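PDB 1WD5: phosphoribosyltransferase from Thermus thermophilus, which is a predicted type I phosphoribosyltransferase that probably transfers a phosphoribosyl group to or from a substrate not yet known. Local coordinates for residues E48-P60 against A66-L78. Sequence-based numbering, arbitrary orientation.
Sequences ELDVVLVRKVGAP and ALGAVGEGGELVL
Glu72 turns CG into the slot between its backbone N and carbonyl carbon (chi1 63°) and then runs straight, which carries its carboxylate to Leu53; Leu53 swings CG away from its own carbonyl carbon (chi1 -63°). The two side chains cross obliquely, CB against CB at 3.7 Å, with Glu72 OE1 and CD beside Leu53 CD1. A water accepts from Leu53 N and donates to Glu72 OE1, water O to OE1 2.6 Å, while Glu72 OE2 forms a salt bridge with Arg110, which also pairs with Asp50. A glutamine here lacks the charge and would probably leave Arg110 with Asp50 as its remaining acidic mate in this group. From Val54 and Gly71 onward the chains form an antiparallel ladder. Arg55 and Val70 are a hydrogen-bonded pair, each N to the other's O at 3.0 Å, and Val70 CG2 packs on Arg55 CB. Next, Val57 N donates to Gly68 O from 52° above the carbonyl plane. Val57 O takes a nearly straight bond from Leu67 N (2.9 Å) and a weak one from Gly68 N: two residues stand opposite one, a classic beta bulge. Val57 CG2 meets Val70 CG1 at 3.7 Å, the side chains at about a right angle, and Leu76 CD1 lies near the same methyl. Beyond the bulge, Leu67 CG rests on Ala59 CB (3.7 Å), and Ala66 CB touches Lys56 CG. In this phosphoribosyltransferase-like domain, strand 48-59 runs parallel to core strand 26-29, and its hairpin with 66-71 adds antiparallel strands out to edge strand 76-78; helix 88-112 covers the face of Arg55 and Val57, and helix 134-144 packs on Val54 and Ala69.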
loop_
_atom_site.group_PDB
_atom_site.type_symbol
_atom_site.label_atom_id
_atom_site.label_comp_id
_atom_site.label_asym_id
_atom_site.label_seq_id
_atom_site.Cartn_x
_atom_site.Cartn_y
_atom_site.Cartn_z
ATOM N N GLU A 48 -3.275 14.234 -3.785
ATOM C CA GLU A 48 -4.610 13.729 -3.483
ATOM C C GLU A 48 -4.536 12.390 -2.744
ATOM O O GLU A 48 -3.859 11.465 -3.185
ATOM C CB GLU A 48 -5.393 13.577 -4.790
ATOM C CG GLU A 48 -6.711 12.836 -4.664
ATOM C CD GLU A 48 -7.555 12.941 -5.921
ATOM O OE1 GLU A 48 -6.983 12.871 -7.029
ATOM O OE2 GLU A 48 -8.791 13.086 -5.802
ATOM N N LEU A 49 -5.243 12.289 -1.624
ATOM C CA LEU A 49 -5.226 11.072 -0.816
ATOM C C LEU A 49 -6.343 10.084 -1.133
ATOM O O LEU A 49 -7.489 10.465 -1.363
ATOM C CB LEU A 49 -5.275 11.444 0.670
ATOM C CG LEU A 49 -5.289 10.360 1.760
ATOM C CD1 LEU A 49 -6.659 9.724 1.858
ATOM C CD2 LEU A 49 -4.218 9.320 1.470
ATOM N N ASP A 50 -5.985 8.807 -1.156
ATOM C CA ASP A 50 -6.950 7.740 -1.383
ATOM C C ASP A 50 -6.368 6.480 -0.768
ATOM O O ASP A 50 -5.223 6.467 -0.305
ATOM C CB ASP A 50 -7.227 7.524 -2.881
ATOM C CG ASP A 50 -8.446 6.637 -3.127
ATOM O OD1 ASP A 50 -9.169 6.321 -2.157
ATOM O OD2 ASP A 50 -8.691 6.259 -4.289
ATOM N N VAL A 51 -7.164 5.425 -0.745
ATOM C CA VAL A 51 -6.718 4.175 -0.170
ATOM C C VAL A 51 -6.560 3.146 -1.281
ATOM O O VAL A 51 -7.256 3.206 -2.296
ATOM C CB VAL A 51 -7.749 3.663 0.852
ATOM C CG1 VAL A 51 -9.095 3.453 0.160
ATOM C CG2 VAL A 51 -7.272 2.378 1.482
ATOM N N VAL A 52 -5.625 2.219 -1.101
ATOM C CA VAL A 52 -5.431 1.163 -2.080
ATOM C C VAL A 52 -6.034 -0.060 -1.415
ATOM O O VAL A 52 -5.683 -0.398 -0.282
ATOM C CB VAL A 52 -3.932 0.939 -2.424
ATOM C CG1 VAL A 52 -3.125 0.656 -1.174
ATOM C CG2 VAL A 52 -3.803 -0.200 -3.423
ATOM N N LEU A 53 -6.965 -0.698 -2.115
ATOM C CA LEU A 53 -7.675 -1.857 -1.595
ATOM C C LEU A 53 -7.369 -3.098 -2.423
ATOM O O LEU A 53 -7.886 -3.265 -3.532
ATOM C CB LEU A 53 -9.174 -1.554 -1.603
ATOM C CG LEU A 53 -9.555 -0.384 -0.682
ATOM C CD1 LEU A 53 -10.906 0.211 -1.073
ATOM C CD2 LEU A 53 -9.581 -0.885 0.756
ATOM N N VAL A 54 -6.532 -3.967 -1.868
ATOM C CA VAL A 54 -6.108 -5.179 -2.556
ATOM C C VAL A 54 -5.858 -6.323 -1.572
ATOM O O VAL A 54 -5.783 -6.106 -0.360
ATOM C CB VAL A 54 -4.789 -4.923 -3.316
ATOM C CG1 VAL A 54 -4.946 -3.750 -4.271
ATOM C CG2 VAL A 54 -3.680 -4.628 -2.320
ATOM N N ARG A 55 -5.725 -7.534 -2.112
ATOM C CA ARG A 55 -5.449 -8.734 -1.330
ATOM C C ARG A 55 -4.450 -9.604 -2.082
ATOM O O ARG A 55 -4.463 -9.678 -3.313
ATOM C CB ARG A 55 -6.725 -9.554 -1.094
ATOM C CG ARG A 55 -7.719 -8.933 -0.113
ATOM C CD ARG A 55 -7.192 -8.965 1.309
ATOM N NE ARG A 55 -6.978 -10.332 1.778
ATOM C CZ ARG A 55 -6.350 -10.643 2.907
ATOM N NH1 ARG A 55 -5.874 -9.685 3.696
ATOM N NH2 ARG A 55 -6.177 -11.912 3.243
ATOM N N LYS A 56 -3.578 -10.263 -1.336
ATOM C CA LYS A 56 -2.601 -11.149 -1.939
ATOM C C LYS A 56 -3.267 -12.501 -2.187
ATOM O O LYS A 56 -4.103 -12.943 -1.396
ATOM C CB LYS A 56 -1.411 -11.322 -0.997
ATOM C CG LYS A 56 -0.374 -12.326 -1.464
ATOM C CD LYS A 56 -0.211 -13.428 -0.436
ATOM C CE LYS A 56 0.163 -12.860 0.927
ATOM N NZ LYS A 56 -0.191 -13.807 2.018
ATOM N N VAL A 57 -2.914 -13.137 -3.302
ATOM C CA VAL A 57 -3.430 -14.458 -3.657
ATOM C C VAL A 57 -2.243 -15.386 -3.424
ATOM O O VAL A 57 -1.280 -15.371 -4.193
ATOM C CB VAL A 57 -3.861 -14.507 -5.143
ATOM C CG1 VAL A 57 -4.204 -15.929 -5.549
ATOM C CG2 VAL A 57 -5.059 -13.600 -5.361
ATOM N N GLY A 58 -2.306 -16.172 -2.349
ATOM C CA GLY A 58 -1.211 -17.061 -2.008
ATOM C C GLY A 58 -1.206 -18.411 -2.691
ATOM O O GLY A 58 -2.208 -18.835 -3.260
ATOM N N ALA A 59 -0.064 -19.090 -2.616
ATOM C CA ALA A 59 0.121 -20.399 -3.234
ATOM C C ALA A 59 -0.484 -21.543 -2.419
ATOM O O ALA A 59 -0.725 -21.410 -1.219
ATOM C CB ALA A 59 1.603 -20.651 -3.448
ATOM N N PRO A 60 -0.732 -22.692 -3.069
ATOM C CA PRO A 60 -1.308 -23.855 -2.388
ATOM C C PRO A 60 -0.460 -24.307 -1.196
ATOM O O PRO A 60 0.739 -24.567 -1.331
ATOM C CB PRO A 60 -1.364 -24.906 -3.493
ATOM C CG PRO A 60 -1.575 -24.079 -4.729
ATOM C CD PRO A 60 -0.602 -22.943 -4.516
ATOM N N ALA A 66 3.234 -15.369 -2.635
ATOM C CA ALA A 66 2.288 -14.754 -3.558
ATOM C C ALA A 66 2.372 -15.235 -5.004
ATOM O O ALA A 66 3.452 -15.306 -5.583
ATOM C CB ALA A 66 2.459 -13.230 -3.516
ATOM N N LEU A 67 1.217 -15.556 -5.584
ATOM C CA LEU A 67 1.148 -15.980 -6.977
ATOM C C LEU A 67 0.410 -14.897 -7.758
ATOM O O LEU A 67 0.352 -14.931 -8.987
ATOM C CB LEU A 67 0.404 -17.319 -7.118
ATOM C CG LEU A 67 1.049 -18.552 -6.477
ATOM C CD1 LEU A 67 0.240 -19.796 -6.831
ATOM C CD2 LEU A 67 2.481 -18.699 -6.967
ATOM N N GLY A 68 -0.147 -13.931 -7.031
ATOM C CA GLY A 68 -0.873 -12.842 -7.665
ATOM C C GLY A 68 -1.583 -11.949 -6.661
ATOM O O GLY A 68 -1.251 -11.955 -5.475
ATOM N N ALA A 69 -2.564 -11.184 -7.130
ATOM C CA ALA A 69 -3.320 -10.284 -6.260
ATOM C C ALA A 69 -4.666 -9.935 -6.878
ATOM O O ALA A 69 -4.843 -10.058 -8.092
ATOM C CB ALA A 69 -2.519 -8.998 -6.014
ATOM N N VAL A 70 -5.617 -9.520 -6.041
ATOM C CA VAL A 70 -6.936 -9.108 -6.522
ATOM C C VAL A 70 -7.181 -7.681 -6.029
ATOM O O VAL A 70 -6.831 -7.344 -4.896
ATOM C CB VAL A 70 -8.081 -10.014 -5.987
ATOM C CG1 VAL A 70 -7.868 -11.458 -6.436
ATOM C CG2 VAL A 70 -8.156 -9.930 -4.472
ATOM N N GLY A 71 -7.766 -6.847 -6.883
ATOM C CA GLY A 71 -8.046 -5.474 -6.509
ATOM C C GLY A 71 -9.495 -5.300 -6.096
ATOM O O GLY A 71 -10.305 -6.222 -6.234
ATOM N N GLU A 72 -9.828 -4.119 -5.590
ATOM C CA GLU A 72 -11.186 -3.832 -5.147
ATOM C C GLU A 72 -12.189 -3.976 -6.288
ATOM O O GLU A 72 -13.367 -4.239 -6.057
ATOM C CB GLU A 72 -11.261 -2.416 -4.566
ATOM C CG GLU A 72 -10.943 -1.311 -5.565
ATOM C CD GLU A 72 -11.028 0.076 -4.948
ATOM O OE1 GLU A 72 -9.967 0.685 -4.668
ATOM O OE2 GLU A 72 -12.161 0.557 -4.733
ATOM N N GLY A 73 -11.716 -3.808 -7.519
ATOM C CA GLY A 73 -12.592 -3.921 -8.670
ATOM C C GLY A 73 -12.899 -5.362 -9.044
ATOM O O GLY A 73 -13.694 -5.616 -9.945
ATOM N N GLY A 74 -12.265 -6.308 -8.357
ATOM C CA GLY A 74 -12.511 -7.711 -8.643
ATOM C C GLY A 74 -11.512 -8.370 -9.582
ATOM O O GLY A 74 -11.448 -9.599 -9.651
ATOM N N GLU A 75 -10.727 -7.570 -10.296
ATOM C CA GLU A 75 -9.751 -8.116 -11.236
ATOM C C GLU A 75 -8.687 -8.980 -10.562
ATOM O O GLU A 75 -8.220 -8.673 -9.465
ATOM C CB GLU A 75 -9.050 -6.997 -12.008
ATOM C CG GLU A 75 -8.073 -6.189 -11.165
ATOM C CD GLU A 75 -8.732 -5.045 -10.422
ATOM O OE1 GLU A 75 -9.943 -5.129 -10.123
ATOM O OE2 GLU A 75 -8.026 -4.060 -10.126
ATOM N N LEU A 76 -8.316 -10.064 -11.232
ATOM C CA LEU A 76 -7.289 -10.971 -10.736
ATOM C C LEU A 76 -6.020 -10.709 -11.537
ATOM O O LEU A 76 -6.025 -10.810 -12.764
ATOM C CB LEU A 76 -7.720 -12.429 -10.922
ATOM C CG LEU A 76 -6.673 -13.512 -10.642
ATOM C CD1 LEU A 76 -6.189 -13.427 -9.198
ATOM C CD2 LEU A 76 -7.285 -14.882 -10.918
ATOM N N VAL A 77 -4.942 -10.362 -10.843
ATOM C CA VAL A 77 -3.665 -10.087 -11.493
ATOM C C VAL A 77 -2.672 -11.159 -11.078
ATOM O O VAL A 77 -2.304 -11.265 -9.906
ATOM C CB VAL A 77 -3.122 -8.700 -11.094
ATOM C CG1 VAL A 77 -1.763 -8.457 -11.755
ATOM C CG2 VAL A 77 -4.116 -7.623 -11.504
ATOM N N LEU A 78 -2.242 -11.957 -12.048
ATOM C CA LEU A 78 -1.322 -13.052 -11.788
ATOM C C LEU A 78 0.122 -12.727 -12.127
ATOM O O LEU A 78 0.393 -11.964 -13.052
ATOM C CB LEU A 78 -1.749 -14.278 -12.594
ATOM C CG LEU A 78 -3.155 -14.815 -12.334
ATOM C CD1 LEU A 78 -3.479 -15.927 -13.317
ATOM C CD2 LEU A 78 -3.243 -15.314 -10.902
HETATM O O HOH W 1 -7.426 0.212 -4.847
#